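Local coordinates for PKS_KS domain-containing protein (Photorhabdus luminescens subsp. laumondii, PDB 6SMO) that probably catalyses, together with a partner ketosynthase-like chain, the condensation steps that extend an acyl chain, and holds a polyketone chain in its pocket, at residues B[180-185]-B[207-212]; B[199-204]-B[211-216]; B[124-129]-B[195-200]; B[111-116]-B[276-281]; B[313-318]-B[434-439]. One frame throughout, in Å; residues are numbered along the deposited sequence.

Interaction 1: B[180-185]-B[207-212]; sequences ASMSVS and YGRADI
Met182 and Ala210 mark the nearest approach of two irregular backbones, their CA atoms 6.9 Å apart; no hydrogen bond joins 180-185 to 207-212, and the contact is packing, most of it by the side chain of Met182. Its CG lies anti to the backbone N (chi1 -178°), and a bend at chi2 (54°) turns the thioether across the base of Arg209 instead of letting it run straight on. CG reaches Ala210 CB at 4.1 Å, SD lies 3.8 Å from Arg209 O, and the terminal CE rests 3.7 Å from Arg209 CB. The same sulfur weakly accepts from the backbone of the next residue, Ser183 N to Met182 SD at 3.4 Å, a bond that may help to limit rotation of the thioether. The part of the Arg209 side chain that takes part is its root, CB; beyond it the chain leads away, and its guanidinium forms a salt bridge with Glu171 of the partner ketosynthase-like chain. Just before it, Gly208 has positive phi and ends helix 193-206 in a Schellman motif. The contact lies beside the turn that leads from this helix into strand 212-219. His204, in the last turns of the helix, touches Met182, Arg209 and Ala210, while backbone bonding between Met182 and Phe123 ties the other segment to strand 123-128.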
# COMPACT_ATOMS: atom_id res chain seq x y z
N ALA B 180 6.09 -14.03 -16.86
CA ALA B 180 7.01 -13.43 -15.88
C ALA B 180 7.25 -14.42 -14.73
O ALA B 180 6.27 -14.73 -14.02
CB ALA B 180 6.46 -12.12 -15.37
N SER B 181 8.48 -14.90 -14.56
CA SER B 181 8.88 -15.90 -13.54
C SER B 181 9.66 -15.25 -12.39
O SER B 181 9.77 -15.88 -11.32
CB SER B 181 9.67 -17.02 -14.16
OG SER B 181 8.98 -17.58 -15.27
N MET B 182 10.20 -14.04 -12.59
CA MET B 182 10.88 -13.23 -11.54
C MET B 182 9.81 -12.63 -10.61
O MET B 182 8.63 -12.62 -11.00
CB MET B 182 11.71 -12.11 -12.18
CG MET B 182 12.49 -11.24 -11.20
SD MET B 182 13.55 -12.17 -10.07
CE MET B 182 13.72 -11.00 -8.73
N SER B 183 10.22 -12.17 -9.42
CA SER B 183 9.38 -11.54 -8.36
C SER B 183 8.15 -10.85 -8.96
O SER B 183 8.33 -9.91 -9.77
CB SER B 183 10.19 -10.57 -7.55
OG SER B 183 9.36 -9.81 -6.69
N VAL B 184 6.96 -11.29 -8.56
CA VAL B 184 5.65 -10.60 -8.81
C VAL B 184 5.16 -10.05 -7.46
O VAL B 184 4.98 -10.86 -6.53
CB VAL B 184 4.62 -11.55 -9.45
CG1 VAL B 184 3.26 -10.89 -9.61
CG2 VAL B 184 5.11 -12.07 -10.80
N SER B 185 4.96 -8.73 -7.37
CA SER B 185 4.60 -8.02 -6.11
C SER B 185 3.42 -7.08 -6.34
O SER B 185 3.19 -6.67 -7.50
CB SER B 185 5.79 -7.27 -5.57
OG SER B 185 6.23 -6.28 -6.48
N TYR B 207 20.30 -3.96 -9.09
CA TYR B 207 21.08 -4.89 -8.23
C TYR B 207 21.17 -6.28 -8.87
O TYR B 207 21.73 -7.20 -8.23
CB TYR B 207 20.49 -4.91 -6.81
CG TYR B 207 20.58 -3.59 -6.10
CD1 TYR B 207 21.79 -2.93 -5.94
CD2 TYR B 207 19.45 -2.97 -5.57
CE1 TYR B 207 21.88 -1.71 -5.29
CE2 TYR B 207 19.52 -1.76 -4.92
CZ TYR B 207 20.74 -1.12 -4.78
OH TYR B 207 20.82 0.08 -4.13
N GLY B 208 20.65 -6.44 -10.10
CA GLY B 208 21.01 -7.53 -11.02
C GLY B 208 20.13 -8.77 -10.89
O GLY B 208 20.60 -9.85 -11.30
N ARG B 209 18.91 -8.64 -10.36
CA ARG B 209 17.96 -9.77 -10.19
C ARG B 209 17.11 -9.92 -11.45
O ARG B 209 16.79 -11.08 -11.80
CB ARG B 209 17.07 -9.55 -8.96
CG ARG B 209 17.81 -9.65 -7.63
CD ARG B 209 17.03 -9.02 -6.49
NE ARG B 209 17.82 -7.99 -5.82
CZ ARG B 209 17.32 -6.89 -5.25
NH1 ARG B 209 16.02 -6.65 -5.25
NH2 ARG B 209 18.15 -6.03 -4.68
N ALA B 210 16.75 -8.81 -12.11
CA ALA B 210 15.90 -8.78 -13.32
C ALA B 210 16.60 -7.99 -14.44
O ALA B 210 17.40 -7.08 -14.12
CB ALA B 210 14.56 -8.17 -13.00
N ASP B 211 16.31 -8.34 -15.69
CA ASP B 211 16.75 -7.62 -16.91
C ASP B 211 15.60 -6.74 -17.40
O ASP B 211 15.84 -5.55 -17.69
CB ASP B 211 17.23 -8.58 -18.00
CG ASP B 211 18.52 -9.31 -17.66
OD1 ASP B 211 19.36 -8.71 -16.96
OD2 ASP B 211 18.67 -10.47 -18.10
N ILE B 212 14.39 -7.31 -17.50
CA ILE B 212 13.12 -6.61 -17.85
C ILE B 212 12.25 -6.54 -16.59
O ILE B 212 12.39 -7.43 -15.73
CB ILE B 212 12.39 -7.33 -19.01
CG1 ILE B 212 13.35 -7.77 -20.12
CG2 ILE B 212 11.27 -6.45 -19.56
CD1 ILE B 212 12.79 -8.84 -21.03

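Interaction 2: B[199-204]-B[211-216]; sequences GIAMEH and DIMLAG
Ala201 and Met213 face each other where helix 193-206 lies on strand 212-219, the second half of a beta-alpha-beta crossover that starts at strand 184-185 in the thiolase-fold sheet. The two short axes run nearly antiparallel, at 165°, and approach to 8.5 Å. The dense part centres on a single methyl: Ala201 CB meets Met213 CG and Ala215 CB, each at 3.6 Å, so two successive inward residues of the strand bracket one small residue of the helix. Leu269 of strand 263-271 also touches Ala201 and Ala215 there. The other helix face turns from the strand: Met202 points away from it, and its side chain touches Leu286 and Tyr289 of strand 284-293, while Glu203 is partly exposed to solvent. At the strand's start Asp211 likewise points away, its carboxylate held by Arg27 and Arg122. His204 lies at the subunit boundary, where NE2 is hydrogen-bonded to the hydroxyl of Tyr168 of the partner chain, which should help to fix the imidazole. Met213, bent at chi2 (79°), brings its thioether obliquely to that ring: CE is 3.5 Å from His204 ND1, and SD stands 4.9 Å from the ring centroid, 43° off the normal.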
# COMPACT_ATOMS: atom_id res chain seq x y z
N GLY B 199 9.91 2.01 -7.87
CA GLY B 199 11.07 2.00 -6.96
C GLY B 199 11.63 0.60 -6.77
O GLY B 199 12.86 0.43 -6.92
N ILE B 200 10.78 -0.38 -6.44
CA ILE B 200 11.18 -1.79 -6.20
C ILE B 200 11.59 -2.44 -7.53
O ILE B 200 12.50 -3.28 -7.52
CB ILE B 200 10.07 -2.59 -5.47
CG1 ILE B 200 10.63 -3.84 -4.78
CG2 ILE B 200 8.92 -2.93 -6.40
CD1 ILE B 200 9.75 -4.38 -3.68
N ALA B 201 10.93 -2.04 -8.63
CA ALA B 201 11.24 -2.48 -10.01
C ALA B 201 12.63 -1.99 -10.42
O ALA B 201 13.37 -2.77 -11.05
CB ALA B 201 10.18 -1.96 -10.96
N MET B 202 12.97 -0.74 -10.06
CA MET B 202 14.30 -0.12 -10.31
C MET B 202 15.38 -0.90 -9.55
O MET B 202 16.46 -1.13 -10.13
CB MET B 202 14.31 1.35 -9.85
CG MET B 202 15.56 2.11 -10.25
SD MET B 202 15.84 3.57 -9.22
CE MET B 202 16.35 2.80 -7.69
N GLU B 203 15.10 -1.28 -8.29
CA GLU B 203 16.04 -2.00 -7.40
C GLU B 203 16.34 -3.39 -7.98
O GLU B 203 17.52 -3.78 -7.97
CB GLU B 203 15.46 -2.10 -5.98
CG GLU B 203 15.52 -0.78 -5.22
CD GLU B 203 14.69 -0.73 -3.95
OE1 GLU B 203 14.36 0.39 -3.51
OE2 GLU B 203 14.38 -1.81 -3.41
N HIS B 204 15.31 -4.10 -8.46
CA HIS B 204 15.43 -5.45 -9.09
C HIS B 204 16.42 -5.39 -10.26
O HIS B 204 17.29 -6.28 -10.34
CB HIS B 204 14.06 -5.98 -9.54
CG HIS B 204 13.27 -6.61 -8.45
ND1 HIS B 204 12.04 -6.13 -8.05
CD2 HIS B 204 13.53 -7.69 -7.67
CE1 HIS B 204 11.57 -6.89 -7.07
NE2 HIS B 204 12.46 -7.85 -6.82
N ASP B 211 16.31 -8.34 -15.69
CA ASP B 211 16.75 -7.62 -16.91
C ASP B 211 15.60 -6.74 -17.40
O ASP B 211 15.84 -5.55 -17.69
CB ASP B 211 17.23 -8.58 -18.00
CG ASP B 211 18.52 -9.31 -17.66
OD1 ASP B 211 19.36 -8.71 -16.96
OD2 ASP B 211 18.67 -10.47 -18.10
N ILE B 212 14.39 -7.31 -17.50
CA ILE B 212 13.12 -6.61 -17.85
C ILE B 212 12.25 -6.54 -16.59
O ILE B 212 12.39 -7.43 -15.73
CB ILE B 212 12.39 -7.33 -19.01
CG1 ILE B 212 13.35 -7.77 -20.12
CG2 ILE B 212 11.27 -6.45 -19.56
CD1 ILE B 212 12.79 -8.84 -21.03
N MET B 213 11.39 -5.53 -16.48
CA MET B 213 10.44 -5.36 -15.35
C MET B 213 9.23 -4.52 -15.79
O MET B 213 9.43 -3.36 -16.19
CB MET B 213 11.14 -4.68 -14.16
CG MET B 213 10.51 -5.03 -12.82
SD MET B 213 11.02 -6.66 -12.21
CE MET B 213 9.95 -6.82 -10.78
N LEU B 214 8.03 -5.11 -15.72
CA LEU B 214 6.74 -4.42 -15.98
C LEU B 214 6.26 -3.79 -14.67
O LEU B 214 5.85 -4.55 -13.77
CB LEU B 214 5.73 -5.43 -16.54
CG LEU B 214 4.46 -4.82 -17.13
CD1 LEU B 214 3.98 -5.63 -18.33
CD2 LEU B 214 3.35 -4.72 -16.09
N ALA B 215 6.31 -2.46 -14.57
CA ALA B 215 6.01 -1.68 -13.34
C ALA B 215 4.91 -0.66 -13.62
O ALA B 215 4.72 -0.29 -14.80
CB ALA B 215 7.27 -1.02 -12.84
N GLY B 216 4.21 -0.21 -12.57
CA GLY B 216 3.15 0.82 -12.65
C GLY B 216 2.09 0.63 -11.58
O GLY B 216 2.43 0.09 -10.50

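Interaction 3: B[124-129]-B[195-200]; sequences GVAIAT and LDALGI
Ala126 and Ala128 of strand 123-128 meet Ala197 and Ile200 of helix 193-206 through small apolar groups. The axes come within 7.6 Å and run nearly antiparallel (165°), a close helix-on-sheet packing that the alanines make possible. Ala197 CB sits above the strand, 3.8 Å from Ala128 CB and 3.5 Å from Ala126 O, so it covers backbone as well as methyl. In return Ala126 CB lies 3.8 Å from Ala197 O.

Ile200, one turn further along, is the longest side chain in the contact. Its CB is still 5.8 Å from Ala126 CB. The CG2 branch comes down toward the strand and touches that same Ala126 CB at 4.3 Å. The other branch diverges: CG1, anti to the backbone N (chi1 -160°), turns from the strand, and the tip, CD1, ends 6.8 Å from Ala126 CB. The side chain also packs on Ile187 and on Tyr168 of the partner chain, so this one residue links sheet, loop and subunit interface.

The helix begins shortly after Cys191, a residue of the pocket that holds the bound polyketone, and the side chain of Ala128 lies about 11 Å from that ligand. Polar ties of the helix are made by Asp196, to Tyr289, Ser433 and Thr189. With no hydrogen bond across the contact, the cohesion is van der Waals and hydrophobic. The strand's backbone bonds instead within the sheet, Ala126 to Leu214 and Gly216, which implies that on this face shape, not directional bonding, sets how helix and strand fit.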
# COMPACT_ATOMS: atom_id res chain seq x y z
N GLY B 124 10.05 -9.78 -14.32
CA GLY B 124 9.13 -9.71 -13.16
C GLY B 124 8.11 -8.60 -13.31
O GLY B 124 8.36 -7.67 -14.10
N VAL B 125 7.01 -8.69 -12.56
CA VAL B 125 5.87 -7.72 -12.59
C VAL B 125 5.81 -6.99 -11.24
O VAL B 125 6.19 -7.60 -10.22
CB VAL B 125 4.54 -8.44 -12.90
CG1 VAL B 125 3.35 -7.48 -12.90
CG2 VAL B 125 4.60 -9.19 -14.22
N ALA B 126 5.35 -5.74 -11.25
CA ALA B 126 5.12 -4.89 -10.05
C ALA B 126 4.00 -3.88 -10.35
O ALA B 126 4.32 -2.72 -10.67
CB ALA B 126 6.40 -4.21 -9.64
N ILE B 127 2.74 -4.32 -10.27
CA ILE B 127 1.53 -3.48 -10.48
C ILE B 127 0.91 -3.17 -9.12
O ILE B 127 0.44 -4.12 -8.45
CB ILE B 127 0.53 -4.17 -11.43
CG1 ILE B 127 1.15 -4.41 -12.81
CG2 ILE B 127 -0.77 -3.37 -11.53
CD1 ILE B 127 0.35 -5.34 -13.70
N ALA B 128 0.91 -1.89 -8.73
CA ALA B 128 0.45 -1.39 -7.41
C ALA B 128 -1.02 -0.96 -7.50
O ALA B 128 -1.53 -0.77 -8.63
CB ALA B 128 1.32 -0.25 -6.96
N THR B 129 -1.67 -0.80 -6.35
CA THR B 129 -3.08 -0.34 -6.21
C THR B 129 -3.31 0.13 -4.77
O THR B 129 -2.64 -0.40 -3.86
CB THR B 129 -4.07 -1.45 -6.59
OG1 THR B 129 -5.35 -0.86 -6.78
CG2 THR B 129 -4.15 -2.55 -5.55
N LEU B 195 4.74 4.96 -7.47
CA LEU B 195 6.20 5.23 -7.50
C LEU B 195 6.95 4.14 -6.73
O LEU B 195 8.11 3.85 -7.11
CB LEU B 195 6.49 6.60 -6.87
CG LEU B 195 6.02 7.83 -7.66
CD1 LEU B 195 6.76 9.07 -7.17
CD2 LEU B 195 6.22 7.67 -9.16
N ASP B 196 6.34 3.57 -5.69
CA ASP B 196 6.95 2.50 -4.85
C ASP B 196 7.11 1.23 -5.70
O ASP B 196 8.13 0.52 -5.50
CB ASP B 196 6.13 2.26 -3.58
CG ASP B 196 6.18 3.41 -2.59
OD1 ASP B 196 6.91 4.38 -2.85
OD2 ASP B 196 5.50 3.31 -1.55
N ALA B 197 6.17 0.95 -6.60
CA ALA B 197 6.21 -0.17 -7.57
C ALA B 197 7.35 0.07 -8.57
O ALA B 197 8.08 -0.90 -8.87
CB ALA B 197 4.88 -0.30 -8.27
N LEU B 198 7.50 1.30 -9.06
CA LEU B 198 8.62 1.73 -9.94
C LEU B 198 9.94 1.66 -9.16
O LEU B 198 10.95 1.26 -9.77
CB LEU B 198 8.35 3.16 -10.44
CG LEU B 198 7.19 3.31 -11.42
CD1 LEU B 198 6.78 4.76 -11.56
CD2 LEU B 198 7.54 2.73 -12.78
N GLY B 199 9.91 2.01 -7.87
CA GLY B 199 11.07 2.00 -6.96
C GLY B 199 11.63 0.60 -6.77
O GLY B 199 12.86 0.43 -6.92
N ILE B 200 10.78 -0.38 -6.44
CA ILE B 200 11.18 -1.79 -6.20
C ILE B 200 11.59 -2.44 -7.53
O ILE B 200 12.50 -3.28 -7.52
CB ILE B 200 10.07 -2.59 -5.47
CG1 ILE B 200 10.63 -3.84 -4.78
CG2 ILE B 200 8.92 -2.93 -6.40
CD1 ILE B 200 9.75 -4.38 -3.68

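Interaction 4: B[111-116]-B[276-281]; sequences ANLRPS and KQRGAH
Ala111 O is gripped by both terminal nitrogens of Arg278: NH2 at 2.9 Å, with an N-H...O angle of 156°, and NH1 at 3.3 Å. Both donors reach this oxygen from the same face of its carbonyl plane, while the oxygen lies close to the plane of the guanidinium, so the group addresses it end-on. A third, weak bond joins Arg278 NH1 to Asn112 O at 3.1 Å. These acceptors belong to a helix C terminus: Asn112, with positive phi, is the C-prime residue of the Schellman motif that ends helix 95-111. Gly279 plays the same part in the Schellman motif after helix 272-277, so the arginine spans two helix ends. The cation probably interacts favourably with the negative end of the first helix dipole. A salt bridge from NH2 to Glu270 adds a further partner. Leu113 CD2 lies 3.6 Å above the guanidinium plane, over its centre, and Ala280 CB lies 3.5 Å above the opposite face, which sandwiches the flat group between two methyls. From CG to NE the Arg278 chain is extended, crossing Leu113 at about a right angle; Leu113 CG itself is 3.7 Å from Arg278 NH2.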
# COMPACT_ATOMS: atom_id res chain seq x y z
N ALA B 111 7.19 -1.26 -26.30
CA ALA B 111 8.58 -1.68 -25.96
C ALA B 111 9.16 -2.58 -27.06
O ALA B 111 10.40 -2.66 -27.16
CB ALA B 111 8.60 -2.38 -24.63
N ASN B 112 8.29 -3.23 -27.84
CA ASN B 112 8.66 -4.18 -28.93
C ASN B 112 9.32 -5.42 -28.29
O ASN B 112 10.40 -5.83 -28.75
CB ASN B 112 9.55 -3.52 -29.99
CG ASN B 112 9.68 -4.34 -31.26
OD1 ASN B 112 8.87 -5.23 -31.52
ND2 ASN B 112 10.71 -4.06 -32.04
N LEU B 113 8.67 -5.98 -27.26
CA LEU B 113 9.10 -7.22 -26.56
C LEU B 113 8.26 -8.39 -27.06
O LEU B 113 7.03 -8.23 -27.19
CB LEU B 113 8.94 -7.04 -25.05
CG LEU B 113 10.04 -6.23 -24.36
CD1 LEU B 113 9.62 -5.84 -22.95
CD2 LEU B 113 11.35 -7.00 -24.32
N ARG B 114 8.90 -9.53 -27.33
CA ARG B 114 8.25 -10.78 -27.82
C ARG B 114 8.93 -11.98 -27.16
O ARG B 114 10.08 -11.89 -26.75
CB ARG B 114 8.32 -10.84 -29.35
CG ARG B 114 9.71 -10.65 -29.94
CD ARG B 114 9.65 -10.11 -31.36
NE ARG B 114 10.97 -9.79 -31.90
CZ ARG B 114 11.72 -10.60 -32.65
NH1 ARG B 114 12.91 -10.18 -33.07
NH2 ARG B 114 11.30 -11.81 -32.99
N PRO B 115 8.23 -13.13 -27.03
CA PRO B 115 8.77 -14.32 -26.37
C PRO B 115 10.27 -14.59 -26.60
O PRO B 115 10.93 -15.01 -25.67
CB PRO B 115 7.92 -15.44 -26.99
CG PRO B 115 6.56 -14.80 -27.18
CD PRO B 115 6.85 -13.34 -27.49
N SER B 116 10.76 -14.36 -27.83
CA SER B 116 12.18 -14.53 -28.23
C SER B 116 13.10 -13.66 -27.36
O SER B 116 14.10 -14.20 -26.86
CB SER B 116 12.36 -14.21 -29.70
OG SER B 116 11.40 -14.89 -30.49
N LYS B 276 20.05 -1.83 -25.21
CA LYS B 276 20.99 -1.47 -26.31
C LYS B 276 21.25 -2.68 -27.21
O LYS B 276 21.36 -2.47 -28.44
CB LYS B 276 22.31 -0.93 -25.74
CG LYS B 276 22.29 0.54 -25.35
CD LYS B 276 23.68 1.15 -25.22
CE LYS B 276 24.49 0.54 -24.09
NZ LYS B 276 25.81 1.19 -23.96
N GLN B 277 21.34 -3.88 -26.65
CA GLN B 277 21.67 -5.13 -27.39
C GLN B 277 20.54 -5.48 -28.37
O GLN B 277 20.86 -5.88 -29.51
CB GLN B 277 21.94 -6.29 -26.42
CG GLN B 277 23.30 -6.21 -25.74
CD GLN B 277 24.45 -6.45 -26.70
OE1 GLN B 277 25.33 -5.61 -26.85
NE2 GLN B 277 24.44 -7.60 -27.36
N ARG B 278 19.28 -5.32 -27.96
CA ARG B 278 18.08 -5.61 -28.80
C ARG B 278 17.67 -4.35 -29.58
O ARG B 278 16.72 -4.44 -30.37
CB ARG B 278 16.93 -6.15 -27.95
CG ARG B 278 16.20 -5.12 -27.10
CD ARG B 278 15.28 -5.80 -26.10
NE ARG B 278 14.35 -4.88 -25.46
CZ ARG B 278 13.22 -4.43 -26.00
NH1 ARG B 278 12.85 -4.80 -27.22
NH2 ARG B 278 12.45 -3.60 -25.31
N GLY B 279 18.36 -3.22 -29.36
CA GLY B 279 18.19 -1.97 -30.12
C GLY B 279 16.87 -1.28 -29.82
O GLY B 279 16.27 -0.72 -30.75
N ALA B 280 16.44 -1.31 -28.55
CA ALA B 280 15.15 -0.77 -28.07
C ALA B 280 15.21 0.76 -28.04
O ALA B 280 16.31 1.31 -27.84
CB ALA B 280 14.83 -1.33 -26.71
N HIS B 281 14.05 1.42 -28.24
CA HIS B 281 13.87 2.88 -28.08
C HIS B 281 13.77 3.22 -26.58
O HIS B 281 12.98 2.55 -25.89
CB HIS B 281 12.63 3.37 -28.84
CG HIS B 281 12.26 4.78 -28.53
ND1 HIS B 281 11.26 5.10 -27.63
CD2 HIS B 281 12.77 5.95 -28.96
CE1 HIS B 281 11.15 6.41 -27.54
NE2 HIS B 281 12.07 6.95 -28.35

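Interaction 5: B[313-318]-B[434-439]; sequences DMALKD and VIVMRA
Val436 lays its CG2 methyl against the backbone of Ala315, 3.6 Å from Ala315 O, where helix 306-319 packs on strand 431-438. This is an alpha/beta layer contact of the thiolase fold, in the half of the sheet contributed by the later part of the chain. The short axes approach to 7.8 Å and their N-to-C directions differ by 42°, so the helix crosses the strand at a clear slant instead of running along it. Ala315 is the residue of the helix most covered by the strand. Its CB fits between two valines that point from the same side of the strand: Val434 CG1 at 3.8 Å and Val436 CG2 at 3.9 Å. In Val434 the touching branch, CG1, stands anti to the backbone N (chi1 179°); in Val436 the corresponding branch is not the one used, and CG2, anti to the carbonyl carbon, makes the contact. Ile435, between them, points away and packs on Ser379 of helix 372-388, so the strand is covered by helices on both faces. Ala290 of neighbouring strand 284-293 also touches Ala315. Asp318, further along the helix, ties it to its surroundings through a salt bridge to Arg206 and a hydrogen bond from Tyr289 N. Leu316 joins at the margin, where its CD2 meets Val436 CG2 at 4.3 Å.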
# COMPACT_ATOMS: atom_id res chain seq x y z
N ASP B 313 15.84 15.00 -1.36
CA ASP B 313 17.30 15.05 -1.10
C ASP B 313 17.89 13.63 -1.20
O ASP B 313 18.96 13.49 -1.83
CB ASP B 313 17.60 15.67 0.27
CG ASP B 313 19.06 16.03 0.48
OD1 ASP B 313 19.60 16.79 -0.35
OD2 ASP B 313 19.65 15.54 1.47
N MET B 314 17.22 12.64 -0.62
CA MET B 314 17.69 11.22 -0.57
C MET B 314 17.56 10.58 -1.96
O MET B 314 18.39 9.71 -2.28
CB MET B 314 16.92 10.40 0.46
CG MET B 314 17.28 10.74 1.89
SD MET B 314 17.08 9.35 3.03
CE MET B 314 15.31 9.08 2.91
N ALA B 315 16.55 10.99 -2.74
CA ALA B 315 16.32 10.52 -4.13
C ALA B 315 17.46 10.98 -5.04
O ALA B 315 17.86 10.20 -5.93
CB ALA B 315 14.98 11.02 -4.63
N LEU B 316 17.97 12.20 -4.83
CA LEU B 316 19.07 12.81 -5.63
C LEU B 316 20.41 12.15 -5.26
O LEU B 316 21.22 11.92 -6.18
CB LEU B 316 19.11 14.32 -5.39
CG LEU B 316 18.02 15.12 -6.10
CD1 LEU B 316 17.82 16.48 -5.45
CD2 LEU B 316 18.33 15.27 -7.58
N LYS B 317 20.63 11.86 -3.97
CA LYS B 317 21.81 11.11 -3.46
C LYS B 317 21.80 9.69 -4.03
O LYS B 317 22.88 9.17 -4.35
CB LYS B 317 21.85 11.08 -1.93
CG LYS B 317 22.82 12.05 -1.27
CD LYS B 317 22.32 13.47 -1.20
CE LYS B 317 23.28 14.39 -0.48
NZ LYS B 317 22.65 15.70 -0.15
N ASP B 318 20.61 9.09 -4.14
CA ASP B 318 20.40 7.71 -4.67
C ASP B 318 20.74 7.67 -6.16
O ASP B 318 21.34 6.67 -6.60
CB ASP B 318 18.96 7.24 -4.42
CG ASP B 318 18.74 5.78 -4.74
OD1 ASP B 318 19.33 4.93 -4.04
OD2 ASP B 318 18.00 5.49 -5.70
N VAL B 434 9.54 9.87 -4.04
CA VAL B 434 10.18 10.67 -5.13
C VAL B 434 11.01 9.73 -6.01
O VAL B 434 11.72 8.88 -5.45
CB VAL B 434 11.05 11.81 -4.55
CG1 VAL B 434 11.72 12.63 -5.64
CG2 VAL B 434 10.25 12.71 -3.62
N ILE B 435 10.89 9.87 -7.34
CA ILE B 435 11.80 9.24 -8.34
C ILE B 435 12.46 10.35 -9.16
O ILE B 435 11.78 11.35 -9.45
CB ILE B 435 11.06 8.22 -9.23
CG1 ILE B 435 9.82 8.81 -9.90
CG2 ILE B 435 10.72 6.96 -8.45
CD1 ILE B 435 9.36 8.06 -11.12
N VAL B 436 13.74 10.17 -9.50
CA VAL B 436 14.53 11.12 -10.35
C VAL B 436 14.65 10.50 -11.74
O VAL B 436 15.31 9.45 -11.86
CB VAL B 436 15.91 11.41 -9.73
CG1 VAL B 436 16.73 12.36 -10.59
CG2 VAL B 436 15.79 11.94 -8.31
N MET B 437 14.03 11.13 -12.74
CA MET B 437 14.13 10.73 -14.17
C MET B 437 15.10 11.67 -14.89
O MET B 437 15.27 12.81 -14.44
CB MET B 437 12.76 10.76 -14.85
CG MET B 437 11.84 9.66 -14.39
SD MET B 437 10.59 9.23 -15.62
CE MET B 437 9.85 7.79 -14.86
N ARG B 438 15.70 11.18 -15.98
CA ARG B 438 16.84 11.83 -16.68
C ARG B 438 16.76 11.51 -18.18
O ARG B 438 16.33 10.40 -18.52
CB ARG B 438 18.15 11.32 -16.07
CG ARG B 438 19.40 12.09 -16.49
CD ARG B 438 20.63 11.51 -15.84
NE ARG B 438 21.86 12.21 -16.20
CZ ARG B 438 23.07 11.88 -15.78
NH1 ARG B 438 23.25 10.85 -14.96
NH2 ARG B 438 24.12 12.59 -16.18
N ALA B 439 17.15 12.47 -19.02
CA ALA B 439 17.24 12.32 -20.49
C ALA B 439 18.52 11.56 -20.85
O ALA B 439 19.54 11.75 -20.14
CB ALA B 439 17.20 13.67 -21.16

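How the interactions relate
Interactions 1, 2 and 3 gather round helix 193-206 and one end of the main mixed sheet; the centre of interaction 2 lies about 7 Å from those of 1 and 3. Interactions 2 and 3 share Gly199 and Ile200, and their strands, 212-219 and 123-128, are sheet neighbours joined by Leu214 O to Ala126 N (2.8 Å). Interaction 4 joins segments that flank these three along the chain; Leu113 CD1 touches Ile212 CG2 at 3.8 Å. Interaction 5 follows later, about 17 Å from interaction 3 between centres, yet Leu195 CD2 meets Ile435 CD1 at 3.7 Å. Helix 193-206 thus touches strands from both halves of the ketosynthase fold; it begins just after Cys191 of the ligand pocket.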